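Local coordinates for aminotransferase class I and II (PDB 3OP7), which probably catalyses pyridoxal-phosphate-dependent transfer of amino groups, working as a homodimer of the class I and II aminotransferase family, at residues R6-N14 with L333-E341; F322-V332 with G360-F371. All coordinates share one frame; numbering follows the deposited sequence.

Contact 1: R6-N14 with L333-E341; sequences RFGVEEWLN and LLVPGNRFE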
loop_
_atom_site.group_PDB
_atom_site.type_symbol
_atom_site.label_atom_id
_atom_site.label_comp_id
_atom_site.label_asym_id
_atom_site.label_seq_id
_atom_site.Cartn_x
_atom_site.Cartn_y
_atom_site.Cartn_z
ATOM N N ARG A 6 14.402 -0.422 10.776
ATOM C CA ARG A 6 14.530 -0.469 9.299
ATOM C C ARG A 6 14.326 -1.912 8.827
ATOM O O ARG A 6 14.649 -2.838 9.558
ATOM C CB ARG A 6 15.923 -0.019 8.888
ATOM C CG ARG A 6 16.176 1.501 9.010
ATOM C CD ARG A 6 17.678 1.798 8.832
ATOM N NE ARG A 6 18.480 0.981 9.772
ATOM C CZ ARG A 6 19.738 0.576 9.579
ATOM N NH1 ARG A 6 20.420 0.909 8.472
ATOM N NH2 ARG A 6 20.333 -0.157 10.523
ATOM N N PHE A 7 13.828 -2.073 7.611
ATOM C CA PHE A 7 13.556 -3.366 7.002
ATOM C C PHE A 7 14.904 -3.855 6.431
ATOM O O PHE A 7 15.461 -3.241 5.534
ATOM C CB PHE A 7 12.451 -3.195 5.938
ATOM C CG PHE A 7 11.686 -4.459 5.621
ATOM C CD1 PHE A 7 12.321 -5.526 4.956
ATOM C CD2 PHE A 7 10.329 -4.572 5.929
ATOM C CE1 PHE A 7 11.628 -6.674 4.631
ATOM C CE2 PHE A 7 9.616 -5.706 5.625
ATOM C CZ PHE A 7 10.260 -6.773 4.943
ATOM N N GLY A 8 15.454 -4.921 7.027
ATOM C CA GLY A 8 16.834 -5.277 6.822
ATOM C C GLY A 8 17.208 -5.661 5.410
ATOM O O GLY A 8 18.223 -5.189 4.898
ATOM N N VAL A 9 16.433 -6.540 4.795
ATOM C CA VAL A 9 16.714 -6.924 3.391
ATOM C C VAL A 9 16.625 -5.692 2.492
ATOM O O VAL A 9 17.474 -5.461 1.642
ATOM C CB VAL A 9 15.764 -7.997 2.943
ATOM C CG1 VAL A 9 15.871 -8.199 1.408
ATOM C CG2 VAL A 9 16.016 -9.283 3.770
ATOM N N GLU A 10 15.607 -4.865 2.730
ATOM C CA GLU A 10 15.413 -3.623 1.962
ATOM C C GLU A 10 16.617 -2.656 1.994
ATOM O O GLU A 10 17.079 -2.134 0.959
ATOM C CB GLU A 10 14.125 -2.886 2.462
ATOM C CG GLU A 10 13.796 -1.657 1.663
ATOM C CD GLU A 10 12.475 -0.963 2.134
ATOM O OE1 GLU A 10 11.908 -1.399 3.134
ATOM O OE2 GLU A 10 12.068 0.014 1.463
ATOM N N GLU A 11 17.150 -2.413 3.189
ATOM C CA GLU A 11 18.256 -1.498 3.351
ATOM C C GLU A 11 19.469 -2.053 2.558
ATOM O O GLU A 11 20.164 -1.319 1.856
ATOM C CB GLU A 11 18.591 -1.358 4.846
ATOM C CG GLU A 11 19.614 -0.233 5.169
ATOM C CD GLU A 11 21.085 -0.660 5.020
ATOM O OE1 GLU A 11 21.374 -1.881 5.117
ATOM O OE2 GLU A 11 21.962 0.228 4.784
ATOM N N TRP A 12 19.702 -3.355 2.683
ATOM C CA TRP A 12 20.811 -3.998 1.942
ATOM C C TRP A 12 20.634 -3.804 0.434
ATOM O O TRP A 12 21.563 -3.342 -0.222
ATOM C CB TRP A 12 20.858 -5.485 2.264
ATOM C CG TRP A 12 21.798 -6.251 1.401
ATOM C CD1 TRP A 12 21.472 -7.019 0.322
ATOM C CD2 TRP A 12 23.204 -6.378 1.588
ATOM N NE1 TRP A 12 22.624 -7.594 -0.206
ATOM C CE2 TRP A 12 23.695 -7.204 0.554
ATOM C CE3 TRP A 12 24.108 -5.818 2.492
ATOM C CZ2 TRP A 12 25.061 -7.515 0.430
ATOM C CZ3 TRP A 12 25.454 -6.137 2.388
ATOM C CH2 TRP A 12 25.918 -6.963 1.346
ATOM N N LEU A 13 19.455 -4.155 -0.081
ATOM C CA LEU A 13 19.158 -3.988 -1.510
ATOM C C LEU A 13 19.209 -2.518 -1.946
ATOM O O LEU A 13 19.782 -2.211 -3.010
ATOM C CB LEU A 13 17.838 -4.629 -1.906
ATOM C CG LEU A 13 17.767 -6.142 -1.702
ATOM C CD1 LEU A 13 16.397 -6.723 -1.940
ATOM C CD2 LEU A 13 18.863 -6.874 -2.569
ATOM N N ASN A 14 18.624 -1.599 -1.158
ATOM C CA ASN A 14 18.723 -0.176 -1.498
ATOM C C ASN A 14 20.166 0.256 -1.773
ATOM O O ASN A 14 20.449 0.972 -2.747
ATOM C CB ASN A 14 18.176 0.717 -0.374
ATOM C CG ASN A 14 16.671 0.726 -0.292
ATOM O OD1 ASN A 14 15.962 0.329 -1.224
ATOM N ND2 ASN A 14 16.162 1.175 0.845
ATOM N N LEU A 333 25.678 -10.540 -6.272
ATOM C CA LEU A 333 24.870 -10.055 -5.145
ATOM C C LEU A 333 24.077 -11.188 -4.537
ATOM O O LEU A 333 23.343 -11.893 -5.238
ATOM C CB LEU A 333 23.943 -8.922 -5.560
ATOM C CG LEU A 333 23.190 -8.211 -4.405
ATOM C CD1 LEU A 333 24.155 -7.384 -3.546
ATOM C CD2 LEU A 333 22.053 -7.355 -4.939
ATOM N N LEU A 334 24.258 -11.346 -3.217
ATOM C CA LEU A 334 23.501 -12.254 -2.372
ATOM C C LEU A 334 22.925 -11.386 -1.259
ATOM O O LEU A 334 23.254 -10.178 -1.184
ATOM C CB LEU A 334 24.461 -13.297 -1.754
ATOM C CG LEU A 334 25.073 -14.332 -2.711
ATOM C CD1 LEU A 334 26.247 -15.053 -2.052
ATOM C CD2 LEU A 334 24.007 -15.326 -3.093
ATOM N N VAL A 335 22.112 -11.974 -0.381
ATOM C CA VAL A 335 21.702 -11.291 0.862
ATOM C C VAL A 335 22.348 -12.034 2.031
ATOM O O VAL A 335 22.127 -13.233 2.189
ATOM C CB VAL A 335 20.204 -11.183 1.041
ATOM C CG1 VAL A 335 19.884 -10.351 2.352
ATOM C CG2 VAL A 335 19.581 -10.522 -0.212
ATOM N N PRO A 336 23.179 -11.336 2.822
ATOM C CA PRO A 336 23.881 -12.075 3.878
ATOM C C PRO A 336 22.975 -12.439 5.039
ATOM O O PRO A 336 21.993 -11.711 5.320
ATOM C CB PRO A 336 24.956 -11.089 4.354
ATOM C CG PRO A 336 24.402 -9.748 4.067
ATOM C CD PRO A 336 23.574 -9.918 2.800
ATOM N N GLY A 337 23.326 -13.541 5.712
ATOM C CA GLY A 337 22.461 -14.163 6.699
ATOM C C GLY A 337 22.173 -13.350 7.948
ATOM O O GLY A 337 21.131 -13.542 8.558
ATOM N N ASN A 338 23.088 -12.462 8.325
ATOM C CA ASN A 338 22.869 -11.564 9.464
ATOM C C ASN A 338 21.658 -10.665 9.274
ATOM O O ASN A 338 21.098 -10.181 10.252
ATOM C CB ASN A 338 24.111 -10.704 9.724
ATOM C CG ASN A 338 24.429 -9.815 8.542
ATOM O OD1 ASN A 338 24.624 -10.319 7.447
ATOM N ND2 ASN A 338 24.456 -8.502 8.750
ATOM N N ARG A 339 21.241 -10.432 8.029
ATOM C CA ARG A 339 20.018 -9.658 7.765
ATOM C C ARG A 339 18.741 -10.429 8.160
ATOM O O ARG A 339 17.642 -9.825 8.199
ATOM C CB ARG A 339 19.942 -9.221 6.298
ATOM C CG ARG A 339 21.111 -8.345 5.811
ATOM C CD ARG A 339 21.170 -7.047 6.588
ATOM N NE ARG A 339 22.262 -6.127 6.263
ATOM C CZ ARG A 339 22.111 -4.843 5.957
ATOM N NH1 ARG A 339 20.886 -4.296 5.864
ATOM N NH2 ARG A 339 23.182 -4.094 5.763
ATOM N N PHE A 340 18.893 -11.723 8.429
ATOM C CA PHE A 340 17.857 -12.610 8.996
ATOM C C PHE A 340 18.229 -13.114 10.421
ATOM O O PHE A 340 17.662 -14.086 10.923
ATOM C CB PHE A 340 17.628 -13.808 8.045
ATOM C CG PHE A 340 17.493 -13.427 6.595
ATOM C CD1 PHE A 340 18.611 -13.341 5.776
ATOM C CD2 PHE A 340 16.251 -13.125 6.039
ATOM C CE1 PHE A 340 18.496 -12.964 4.436
ATOM C CE2 PHE A 340 16.128 -12.740 4.700
ATOM C CZ PHE A 340 17.252 -12.667 3.896
ATOM N N GLU A 341 19.181 -12.444 11.078
ATOM C CA GLU A 341 19.736 -12.858 12.350
ATOM C C GLU A 341 20.184 -14.321 12.380
ATOM O O GLU A 341 20.139 -14.975 13.417
ATOM C CB GLU A 341 18.822 -12.514 13.548
ATOM C CG GLU A 341 19.643 -12.320 14.874
ATOM C CD GLU A 341 18.800 -12.017 16.128
ATOM O OE1 GLU A 341 17.563 -11.878 16.013
ATOM O OE2 GLU A 341 19.388 -11.942 17.243
#
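Gly8 and Arg339 bring the two backbones closest, 5.5 Å between their CA atoms, where the N-terminal helix starting at Gly8 passes a short edge strand, 335-336, and the 3-10 turn 337-339 behind it. In this PLP-dependent aminotransferase the N-terminal segment is thereby fastened to the small domain of the fold-type I architecture expected of this family, the strand being an outer member of its four-stranded antiparallel sheet. Arg339 makes most of the polar links. Arg339 NH1 and NH2 both grip Glu11 OE1 end-on, at 2.6 Å and 2.9 Å, with the carboxylate and guanidinium planes only 9° apart. A bend at chi2 swings the Glu11 carboxylate round to meet it. Arg339 NH1 also donates to Gly8 O (3.0 Å), from the face of that carbonyl opposite the helical donor Trp12 N, and Arg339 NE pairs with Glu320, so bonds to Glu11, Gly8 and Glu320 all help to fix the guanidinium. Trp12, its CG anti to the backbone N (chi1 171°), lays its indole against the strand: Pro336 CD sits over the six-membered ring in a CH-pi contact, 3.6 Å from the centroid, while Arg339 NH2 lies at the ring edge. Beyond the indole, Leu13 CD2 meets Leu333 CD2, and Val9 CG2 comes within 3.6 Å of Phe340 CE2. On the same helix, Glu10 and Asn14 bond to the second subunit, so it also belongs to the dimer interface. The buried indole nitrogen, Trp12 NE1, is satisfied by Leu334 O at 2.8 Å, in the carbonyl plane but 30° out of the indole plane.

Contact 2: F322-V332 with G360-F371; sequences FCLQLLQEHGV and GLEKLSQFLRRF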
loop_
_atom_site.group_PDB
_atom_site.type_symbol
_atom_site.label_atom_id
_atom_site.label_comp_id
_atom_site.label_asym_id
_atom_site.label_seq_id
_atom_site.Cartn_x
_atom_site.Cartn_y
_atom_site.Cartn_z
ATOM N N PHE A 322 31.561 -10.851 3.906
ATOM C CA PHE A 322 31.776 -11.814 2.820
ATOM C C PHE A 322 31.014 -11.376 1.574
ATOM O O PHE A 322 31.552 -11.341 0.469
ATOM C CB PHE A 322 31.278 -13.176 3.265
ATOM C CG PHE A 322 31.414 -14.264 2.241
ATOM C CD1 PHE A 322 30.412 -14.493 1.309
ATOM C CD2 PHE A 322 32.499 -15.111 2.265
ATOM C CE1 PHE A 322 30.517 -15.528 0.393
ATOM C CE2 PHE A 322 32.618 -16.152 1.345
ATOM C CZ PHE A 322 31.633 -16.361 0.418
ATOM N N CYS A 323 29.743 -11.065 1.754
ATOM C CA CYS A 323 28.930 -10.629 0.629
ATOM C C CYS A 323 29.334 -9.264 0.042
ATOM O O CYS A 323 29.209 -9.060 -1.166
ATOM C CB CYS A 323 27.455 -10.601 1.014
ATOM S SG CYS A 323 26.739 -12.275 1.243
ATOM N N LEU A 324 29.782 -8.333 0.891
ATOM C CA LEU A 324 30.295 -7.037 0.414
ATOM C C LEU A 324 31.537 -7.247 -0.449
ATOM O O LEU A 324 31.687 -6.647 -1.515
ATOM C CB LEU A 324 30.648 -6.106 1.585
ATOM C CG LEU A 324 29.506 -5.479 2.414
ATOM C CD1 LEU A 324 30.081 -4.935 3.754
ATOM C CD2 LEU A 324 28.790 -4.390 1.619
ATOM N N GLN A 325 32.433 -8.098 0.029
ATOM C CA GLN A 325 33.649 -8.416 -0.714
ATOM C C GLN A 325 33.363 -9.137 -2.020
ATOM O O GLN A 325 33.953 -8.806 -3.039
ATOM C CB GLN A 325 34.572 -9.271 0.129
ATOM C CG GLN A 325 35.223 -8.530 1.254
ATOM C CD GLN A 325 36.274 -9.387 1.960
ATOM O OE1 GLN A 325 36.496 -9.245 3.169
ATOM N NE2 GLN A 325 36.904 -10.294 1.213
ATOM N N LEU A 326 32.479 -10.129 -1.985
ATOM C CA LEU A 326 32.055 -10.838 -3.203
ATOM C C LEU A 326 31.457 -9.862 -4.225
ATOM O O LEU A 326 31.754 -9.918 -5.435
ATOM C CB LEU A 326 31.022 -11.907 -2.851
ATOM C CG LEU A 326 30.329 -12.615 -4.014
ATOM C CD1 LEU A 326 31.314 -13.553 -4.732
ATOM C CD2 LEU A 326 29.076 -13.318 -3.518
ATOM N N LEU A 327 30.648 -8.942 -3.731
ATOM C CA LEU A 327 30.049 -7.929 -4.595
ATOM C C LEU A 327 31.132 -7.033 -5.217
ATOM O O LEU A 327 31.144 -6.842 -6.435
ATOM C CB LEU A 327 29.019 -7.097 -3.816
ATOM C CG LEU A 327 28.308 -5.959 -4.557
ATOM C CD1 LEU A 327 27.488 -6.531 -5.701
ATOM C CD2 LEU A 327 27.390 -5.182 -3.592
ATOM N N GLN A 328 32.048 -6.505 -4.404
ATOM C CA GLN A 328 33.086 -5.578 -4.870
ATOM C C GLN A 328 34.030 -6.261 -5.864
ATOM O O GLN A 328 34.413 -5.692 -6.889
ATOM C CB GLN A 328 33.896 -5.046 -3.673
ATOM C CG GLN A 328 33.122 -4.117 -2.722
ATOM C CD GLN A 328 33.838 -3.905 -1.391
ATOM O OE1 GLN A 328 34.989 -4.303 -1.216
ATOM N NE2 GLN A 328 33.151 -3.272 -0.448
ATOM N N GLU A 329 34.413 -7.486 -5.533
ATOM C CA GLU A 329 35.402 -8.222 -6.324
ATOM C C GLU A 329 34.876 -8.969 -7.569
ATOM O O GLU A 329 35.627 -9.122 -8.536
ATOM C CB GLU A 329 36.153 -9.207 -5.429
ATOM C CG GLU A 329 37.010 -8.514 -4.395
ATOM C CD GLU A 329 37.984 -9.470 -3.706
ATOM O OE1 GLU A 329 38.430 -10.449 -4.345
ATOM O OE2 GLU A 329 38.300 -9.241 -2.524
ATOM N N HIS A 330 33.648 -9.468 -7.526
ATOM C CA HIS A 330 33.083 -10.282 -8.624
ATOM C C HIS A 330 31.729 -9.856 -9.129
ATOM O O HIS A 330 31.213 -10.434 -10.101
ATOM C CB HIS A 330 33.018 -11.742 -8.204
ATOM C CG HIS A 330 34.361 -12.308 -7.895
ATOM N ND1 HIS A 330 35.319 -12.504 -8.865
ATOM C CD2 HIS A 330 34.937 -12.653 -6.721
ATOM C CE1 HIS A 330 36.415 -12.975 -8.302
ATOM N NE2 HIS A 330 36.206 -13.083 -7.003
ATOM N N GLY A 331 31.138 -8.858 -8.475
ATOM C CA GLY A 331 29.860 -8.334 -8.876
ATOM C C GLY A 331 28.655 -9.226 -8.603
ATOM O O GLY A 331 27.607 -8.987 -9.171
ATOM N N VAL A 332 28.803 -10.226 -7.726
ATOM C CA VAL A 332 27.738 -11.165 -7.401
ATOM C C VAL A 332 26.983 -10.669 -6.156
ATOM O O VAL A 332 27.591 -10.363 -5.120
ATOM C CB VAL A 332 28.290 -12.611 -7.125
ATOM C CG1 VAL A 332 27.163 -13.573 -6.744
ATOM C CG2 VAL A 332 29.080 -13.154 -8.328
ATOM N N GLY A 360 26.899 -16.457 -11.748
ATOM C CA GLY A 360 26.926 -16.091 -10.331
ATOM C C GLY A 360 27.589 -17.172 -9.502
ATOM O O GLY A 360 28.489 -16.884 -8.697
ATOM N N LEU A 361 27.175 -18.423 -9.733
ATOM C CA LEU A 361 27.720 -19.576 -9.004
ATOM C C LEU A 361 29.199 -19.818 -9.331
ATOM O O LEU A 361 30.027 -20.036 -8.445
ATOM C CB LEU A 361 26.892 -20.841 -9.294
ATOM C CG LEU A 361 25.444 -20.846 -8.767
ATOM C CD1 LEU A 361 24.772 -22.183 -9.021
ATOM C CD2 LEU A 361 25.329 -20.459 -7.288
ATOM N N GLU A 362 29.520 -19.802 -10.619
ATOM C CA GLU A 362 30.903 -19.882 -11.067
ATOM C C GLU A 362 31.779 -18.862 -10.330
ATOM O O GLU A 362 32.814 -19.222 -9.745
ATOM C CB GLU A 362 30.961 -19.684 -12.575
ATOM C CG GLU A 362 30.927 -21.021 -13.359
ATOM C CD GLU A 362 30.570 -20.872 -14.854
ATOM O OE1 GLU A 362 30.424 -19.724 -15.372
ATOM O OE2 GLU A 362 30.409 -21.933 -15.499
ATOM N N LYS A 363 31.328 -17.605 -10.309
ATOM C CA LYS A 363 32.078 -16.529 -9.663
ATOM C C LYS A 363 32.130 -16.675 -8.141
ATOM O O LYS A 363 33.131 -16.329 -7.523
ATOM C CB LYS A 363 31.528 -15.153 -10.052
ATOM C CG LYS A 363 31.764 -14.755 -11.534
ATOM C CD LYS A 363 33.238 -14.435 -11.838
ATOM C CE LYS A 363 33.403 -13.612 -13.120
ATOM N NZ LYS A 363 34.807 -13.651 -13.650
ATOM N N LEU A 364 31.050 -17.169 -7.541
ATOM C CA LEU A 364 31.031 -17.470 -6.106
ATOM C C LEU A 364 32.064 -18.541 -5.776
ATOM O O LEU A 364 32.805 -18.411 -4.797
ATOM C CB LEU A 364 29.636 -17.934 -5.671
ATOM C CG LEU A 364 29.442 -18.237 -4.188
ATOM C CD1 LEU A 364 30.018 -17.123 -3.289
ATOM C CD2 LEU A 364 27.952 -18.492 -3.870
ATOM N N SER A 365 32.139 -19.582 -6.602
ATOM C CA SER A 365 33.176 -20.623 -6.409
ATOM C C SER A 365 34.604 -20.074 -6.559
ATOM O O SER A 365 35.514 -20.502 -5.842
ATOM C CB SER A 365 32.973 -21.794 -7.377
ATOM O OG SER A 365 31.801 -22.503 -7.022
ATOM N N GLN A 366 34.789 -19.133 -7.485
ATOM C CA GLN A 366 36.079 -18.435 -7.635
ATOM C C GLN A 366 36.473 -17.709 -6.348
ATOM O O GLN A 366 37.607 -17.813 -5.883
ATOM C CB GLN A 366 36.015 -17.411 -8.775
ATOM C CG GLN A 366 36.313 -17.934 -10.190
ATOM C CD GLN A 366 36.230 -16.807 -11.209
ATOM O OE1 GLN A 366 36.701 -15.700 -10.941
ATOM N NE2 GLN A 366 35.619 -17.070 -12.369
ATOM N N PHE A 367 35.515 -16.975 -5.785
ATOM C CA PHE A 367 35.705 -16.270 -4.531
ATOM C C PHE A 367 36.028 -17.261 -3.406
ATOM O O PHE A 367 36.968 -17.049 -2.642
ATOM C CB PHE A 367 34.441 -15.451 -4.204
ATOM C CG PHE A 367 34.623 -14.477 -3.087
ATOM C CD1 PHE A 367 35.616 -13.503 -3.142
ATOM C CD2 PHE A 367 33.796 -14.520 -1.972
ATOM C CE1 PHE A 367 35.784 -12.588 -2.091
ATOM C CE2 PHE A 367 33.964 -13.618 -0.929
ATOM C CZ PHE A 367 34.950 -12.650 -0.988
ATOM N N LEU A 368 35.285 -18.362 -3.353
ATOM C CA LEU A 368 35.474 -19.381 -2.302
ATOM C C LEU A 368 36.830 -20.078 -2.327
ATOM O O LEU A 368 37.329 -20.483 -1.270
ATOM C CB LEU A 368 34.350 -20.431 -2.330
ATOM C CG LEU A 368 33.002 -19.965 -1.771
ATOM C CD1 LEU A 368 31.874 -20.825 -2.312
ATOM C CD2 LEU A 368 33.001 -19.962 -0.242
ATOM N N ARG A 369 37.447 -20.216 -3.505
ATOM C CA ARG A 369 38.824 -20.767 -3.572
ATOM C C ARG A 369 39.848 -19.908 -2.790
ATOM O O ARG A 369 40.883 -20.417 -2.374
ATOM C CB ARG A 369 39.280 -20.987 -5.028
ATOM C CG ARG A 369 38.777 -22.313 -5.644
ATOM N N ARG A 370 39.534 -18.628 -2.558
ATOM C CA ARG A 370 40.365 -17.746 -1.727
ATOM C C ARG A 370 40.368 -18.115 -0.221
ATOM O O ARG A 370 41.254 -17.667 0.513
ATOM C CB ARG A 370 39.974 -16.266 -1.906
ATOM C CG ARG A 370 39.943 -15.761 -3.357
ATOM N N PHE A 371 39.425 -18.952 0.225
ATOM C CA PHE A 371 39.332 -19.362 1.647
ATOM C C PHE A 371 39.685 -20.836 1.981
ATOM O O PHE A 371 39.447 -21.274 3.111
ATOM C CB PHE A 371 37.927 -19.060 2.186
ATOM C CG PHE A 371 37.518 -17.625 2.027
ATOM C CD1 PHE A 371 37.860 -16.681 2.988
ATOM C CD2 PHE A 371 36.819 -17.214 0.902
ATOM C CE1 PHE A 371 37.489 -15.343 2.842
ATOM C CE2 PHE A 371 36.439 -15.878 0.741
ATOM C CZ PHE A 371 36.774 -14.941 1.714
#
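Phe367 presents an edge to the face of Phe322, its CE2 poised over the middle of that ring in a T-shaped pair with centroids 5.0 Å apart and planes at 69°. Leu364 CD1 and Leu368 CD2 border the Phe322 ring near its plane. One face of Phe367 is covered by Leu326, whose CB makes a CH-pi contact 4.2 Å from the ring centroid; Phe371 CE2 lies over the rim of the opposite face, and Glu329 OE1 approaches the edge. His330 meets Phe367 rim to rim, His330 CD2 to Phe367 CD1 3.7 Å, and Lys363 O lies above one face of the imidazole, toward its rim. A chi1 of -168° carries the Phe367 ring away from its own backbone nitrogen and across the interface, where it is a knob in the hole formed by Phe322, Leu326, Glu329 and His330. The helical segments 322-330 and 360-368 cross at 111°, their axes 10.6 Å apart. Past Gly331, which ends the helix with a positive phi, Val332 CG2 continues the packing against Lys363 CB (3.6 Å). Helix 270-294 adds Trp291 behind Leu364. Cohesion between these two helices therefore rests on an aromatic cluster and aliphatic packing, with polar groups such as Gln325 and Gln366 gathered at its margin.

Overall arrangement
Contacts 1 and 2 lie about 17 Å apart between centres, on the same side of the chain's centre, and their segments alternate in sequence: 6-14, 322-332, 333-341, then 360-371. Helix 319-330 leads through Gly331 and Val332 into 333-341, so one continuous piece of chain serves both; its helix 319-330 packs against the N-terminal helix 8-16 as well as the C-terminal helix 354-368. The two contacts touch: Leu334 CD1 is 3.6 Å from Leu326 CD2, and Trp12 CZ3 is 3.8 Å from Leu324 CD2. Both chain termini thus pack onto the same small C-terminal region, contact 1 toward the second subunit and contact 2 at the periphery, away from the dimer partner.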